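Local coordinates for Lmo2125 protein (Listeria monocytogenes serovar 1/2a, PDB 5TU0) that binds maltose as the solute-binding lipoprotein MalE and probably delivers it to a membrane transporter for uptake, at residues K98-T101 / K105-G108; L118-N121 / K127-A130. The protein carries 2 engineered substitutions. All coordinates share one frame; numbering follows the deposited sequence.

Contact 1: residues K98-T101 / K105-G108; sequences KQVT and KIYG
With chi1 at -66°, Val100 sets CG1 opposite its own carbonyl carbon and leaves CG2 between that carbon and the backbone N, which turns both methyls toward the backbone of Gly108 and brings CG2 within reach of Ile106. Val100 CG2 lies 3.2 Å from Gly108 O, a buried oxygen that, like Gly108 N, has no hydrogen-bond partner in the model, while the same methyl meets Ile106 CG2 at 4.1 Å. Thr101 and Ile106 share a chi1 near -60°: the threonine OG1 and the isoleucine CG1, each beside its own backbone N, come to 3.7 Å on the same face of the sheet. Thr101 OG1 is hydrogen-bonded to Gln97 O in the last turn of helix 94-99. The chain leaves that helix and folds into a short beta hairpin, Thr101 and Ile106 forming an antiparallel non-hydrogen-bonded pair at the start of the long strand 105-121. Next to this pair, Tyr107 N donates to Val100 O over 2.9 Å, almost straight at 177° and nearly along the C=O axis, the only hydrogen bond between the two segments. Ile106 CA makes a longer, weak CA-H...O contact with the same Val100 O at 3.5 Å, and Thr101 CA makes a matching contact with Lys105 O at 3.3 Å. Ile72 of helix 69-77 packs on both Val100 and Tyr107.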
loop_
_atom_site.group_PDB
_atom_site.type_symbol
_atom_site.label_atom_id
_atom_site.label_comp_id
_atom_site.label_asym_id
_atom_site.label_seq_id
_atom_site.Cartn_x
_atom_site.Cartn_y
_atom_site.Cartn_z
ATOM N N LYS A 98 12.423 3.704 7.294
ATOM C CA LYS A 98 12.610 4.271 5.951
ATOM C C LYS A 98 11.305 4.877 5.351
ATOM O O LYS A 98 11.355 5.833 4.577
ATOM C CB LYS A 98 13.192 3.187 5.023
ATOM C CG LYS A 98 13.343 3.551 3.553
ATOM C CD LYS A 98 13.901 2.355 2.777
ATOM C CE LYS A 98 13.842 2.565 1.269
ATOM N NZ LYS A 98 14.592 3.775 0.844
ATOM N N GLN A 99 10.154 4.310 5.718
ATOM C CA GLN A 99 8.830 4.770 5.233
ATOM C C GLN A 99 8.513 6.221 5.581
ATOM O O GLN A 99 7.782 6.889 4.866
ATOM C CB GLN A 99 7.715 3.938 5.876
ATOM C CG GLN A 99 7.641 2.485 5.460
ATOM C CD GLN A 99 7.009 2.296 4.096
ATOM O OE1 GLN A 99 6.966 3.216 3.288
ATOM N NE2 GLN A 99 6.519 1.104 3.842
ATOM N N VAL A 100 9.018 6.669 6.722
ATOM C CA VAL A 100 8.748 8.012 7.216
ATOM C C VAL A 100 9.972 8.921 7.095
ATOM O O VAL A 100 10.005 9.995 7.699
ATOM C CB VAL A 100 8.293 7.948 8.701
ATOM C CG1 VAL A 100 6.955 7.247 8.822
ATOM C CG2 VAL A 100 9.333 7.253 9.576
ATOM N N THR A 101 10.946 8.511 6.283
ATOM C CA THR A 101 12.194 9.239 6.152
ATOM C C THR A 101 12.455 9.718 4.715
ATOM O O THR A 101 12.225 8.983 3.748
ATOM C CB THR A 101 13.383 8.334 6.617
ATOM O OG1 THR A 101 13.171 7.892 7.973
ATOM C CG2 THR A 101 14.710 9.059 6.527
ATOM N N LYS A 105 15.859 12.703 7.080
ATOM C CA LYS A 105 15.029 13.400 8.090
ATOM C C LYS A 105 13.733 12.614 8.311
ATOM O O LYS A 105 13.142 12.123 7.353
ATOM C CB LYS A 105 14.726 14.830 7.644
ATOM C CG LYS A 105 15.956 15.716 7.535
ATOM C CD LYS A 105 15.576 17.143 7.193
ATOM C CE LYS A 105 16.792 18.033 6.991
ATOM N NZ LYS A 105 17.562 17.653 5.764
ATOM N N ILE A 106 13.305 12.498 9.572
ATOM C CA ILE A 106 12.129 11.710 9.941
ATOM C C ILE A 106 10.919 12.625 10.097
ATOM O O ILE A 106 10.958 13.582 10.891
ATOM C CB ILE A 106 12.405 10.950 11.247
ATOM C CG1 ILE A 106 13.543 9.934 11.031
ATOM C CG2 ILE A 106 11.144 10.244 11.755
ATOM C CD1 ILE A 106 14.156 9.409 12.321
ATOM N N TYR A 107 9.859 12.339 9.339
ATOM C CA TYR A 107 8.632 13.156 9.358
ATOM C C TYR A 107 7.332 12.473 9.853
ATOM O O TYR A 107 6.237 13.021 9.709
ATOM C CB TYR A 107 8.415 13.787 7.992
ATOM C CG TYR A 107 9.466 14.791 7.606
ATOM C CD1 TYR A 107 9.536 16.034 8.245
ATOM C CD2 TYR A 107 10.365 14.539 6.563
ATOM C CE1 TYR A 107 10.484 16.977 7.886
ATOM C CE2 TYR A 107 11.313 15.477 6.206
ATOM C CZ TYR A 107 11.363 16.696 6.864
ATOM O OH TYR A 107 12.293 17.639 6.521
ATOM N N GLY A 108 7.462 11.313 10.472
ATOM C CA GLY A 108 6.326 10.626 11.030
ATOM C C GLY A 108 6.726 9.413 11.803
ATOM O O GLY A 108 7.898 9.027 11.798
#

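Contact 2: residues L118-N121 / K127-A130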
loop_
_atom_site.group_PDB
_atom_site.type_symbol
_atom_site.label_atom_id
_atom_site.label_comp_id
_atom_site.label_asym_id
_atom_site.label_seq_id
_atom_site.Cartn_x
_atom_site.Cartn_y
_atom_site.Cartn_z
ATOM N N LEU A 118 -3.336 -12.327 -1.542
ATOM C CA LEU A 118 -4.157 -13.175 -2.418
ATOM C C LEU A 118 -5.445 -13.561 -1.678
ATOM O O LEU A 118 -5.396 -14.226 -0.625
ATOM C CB LEU A 118 -3.421 -14.457 -2.796
ATOM C CG LEU A 118 -4.196 -15.370 -3.752
ATOM C CD1 LEU A 118 -4.094 -14.834 -5.176
ATOM C CD2 LEU A 118 -3.717 -16.811 -3.692
ATOM N N TYR A 119 -6.586 -13.122 -2.198
ATOM C CA TYR A 119 -7.887 -13.537 -1.669
ATOM C C TYR A 119 -8.304 -14.740 -2.468
ATOM O O TYR A 119 -8.051 -14.783 -3.672
ATOM C CB TYR A 119 -8.958 -12.476 -1.881
ATOM C CG TYR A 119 -8.840 -11.283 -0.985
ATOM C CD1 TYR A 119 -9.335 -11.327 0.312
ATOM C CD2 TYR A 119 -8.283 -10.090 -1.445
ATOM C CE1 TYR A 119 -9.242 -10.232 1.145
ATOM C CE2 TYR A 119 -8.202 -8.985 -0.627
ATOM C CZ TYR A 119 -8.678 -9.061 0.670
ATOM O OH TYR A 119 -8.584 -7.982 1.497
ATOM N N TYR A 120 -8.922 -15.724 -1.821
ATOM C CA TYR A 120 -9.441 -16.895 -2.557
ATOM C C TYR A 120 -10.755 -17.328 -1.932
ATOM O O TYR A 120 -11.061 -16.998 -0.770
ATOM C CB TYR A 120 -8.431 -18.065 -2.629
ATOM C CG TYR A 120 -8.208 -18.804 -1.333
ATOM C CD1 TYR A 120 -7.381 -18.283 -0.345
ATOM C CD2 TYR A 120 -8.821 -20.043 -1.095
ATOM C CE1 TYR A 120 -7.190 -18.960 0.845
ATOM C CE2 TYR A 120 -8.625 -20.727 0.097
ATOM C CZ TYR A 120 -7.807 -20.176 1.058
ATOM O OH TYR A 120 -7.606 -20.838 2.244
ATOM N N ASN A 121 -11.532 -18.047 -2.715
ATOM C CA ASN A 121 -12.836 -18.514 -2.290
ATOM C C ASN A 121 -12.739 -19.955 -1.794
ATOM O O ASN A 121 -12.490 -20.873 -2.595
ATOM C CB ASN A 121 -13.801 -18.400 -3.462
ATOM C CG ASN A 121 -15.242 -18.582 -3.048
ATOM O OD1 ASN A 121 -15.542 -19.280 -2.067
ATOM N ND2 ASN A 121 -16.149 -17.967 -3.798
ATOM N N LYS A 127 -7.595 -25.258 -0.917
ATOM C CA LYS A 127 -6.585 -24.483 -0.194
ATOM C C LYS A 127 -6.049 -23.341 -1.043
ATOM O O LYS A 127 -6.254 -23.308 -2.256
ATOM C CB LYS A 127 -5.431 -25.377 0.218
ATOM C CG LYS A 127 -4.718 -26.072 -0.928
ATOM C CD LYS A 127 -3.638 -26.956 -0.341
ATOM C CE LYS A 127 -2.947 -27.803 -1.386
ATOM N NZ LYS A 127 -1.960 -28.720 -0.735
ATOM N N ALA A 128 -5.343 -22.408 -0.400
ATOM C CA ALA A 128 -4.759 -21.297 -1.115
ATOM C C ALA A 128 -3.709 -21.806 -2.105
ATOM O O ALA A 128 -2.904 -22.666 -1.748
ATOM C CB ALA A 128 -4.111 -20.323 -0.136
ATOM N N PRO A 129 -3.736 -21.330 -3.361
ATOM C CA PRO A 129 -2.653 -21.722 -4.274
ATOM C C PRO A 129 -1.313 -21.223 -3.708
ATOM O O PRO A 129 -1.254 -20.109 -3.157
ATOM C CB PRO A 129 -2.992 -20.982 -5.568
ATOM C CG PRO A 129 -4.463 -20.752 -5.493
ATOM C CD PRO A 129 -4.756 -20.513 -4.044
ATOM N N ALA A 130 -0.273 -22.046 -3.821
ATOM C CA ALA A 130 1.036 -21.720 -3.263
ATOM C C ALA A 130 2.018 -21.044 -4.225
ATOM O O ALA A 130 2.929 -20.314 -3.793
ATOM C CB ALA A 130 1.652 -22.986 -2.705
#
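The aromatic contact is made by Tyr120 and Ala128. Ala128 places its methyl over one face of the phenol ring, CB standing 4.0 Å from the ring centroid and 30° off the normal, a CH-pi arrangement. The methyl is displaced toward one side of the ring, closest to Tyr120 CE1 at 3.5 Å, whereas Ala128 CA sits above the ring centre. Tyr120 reaches across because chi1 of 72° holds CG between the backbone N and the carbonyl carbon. Beyond the methyl the ring also meets main chain: the backbone N of Ala128 is 3.6 Å from Tyr120 CZ, and Lys127 C lies 3.8 Å from Tyr120 CE2, approaching obliquely. These residues join the last residues of strand 105-121, part of the mixed sheet of this bacterial solute-binding protein, to the irregular loop that leads into helix 132-138, so the chain folds back over the sheet it has just left; strands 235-238 and 253-256 hydrogen-bond to the same end of the strand. A second, aliphatic contact is made by Leu118, two residues earlier and directed to the same side as Tyr120: its CD2 lies against Pro129 CD at 3.9 Å, the two side chains crossing at about a right angle. No hydrogen bond links the two segments. Pro129 also touches Asp134 and Leu135 of helix 132-138, and Ala130 N is hydrogen-bonded to Asp134 OD2.

Both contacts use strand 105-121, contact 1 at its beginning and contact 2 at its end, about 34 Å apart between centres, on opposite sides of the chain's centre and with no touch between them. Each is partly buried, mixing sheltered residues with one exposed lysine. Their chemistry differs with the partner. In contact 1 the strand pairs with the chain just before it, and a backbone hydrogen bond and CA-H...O contacts accompany the side-chain packing. In contact 2 the strand's edges are bonded to other strands, and the loop that follows it packs against side chains through CH-pi and aliphatic contacts without any hydrogen bond between the segments.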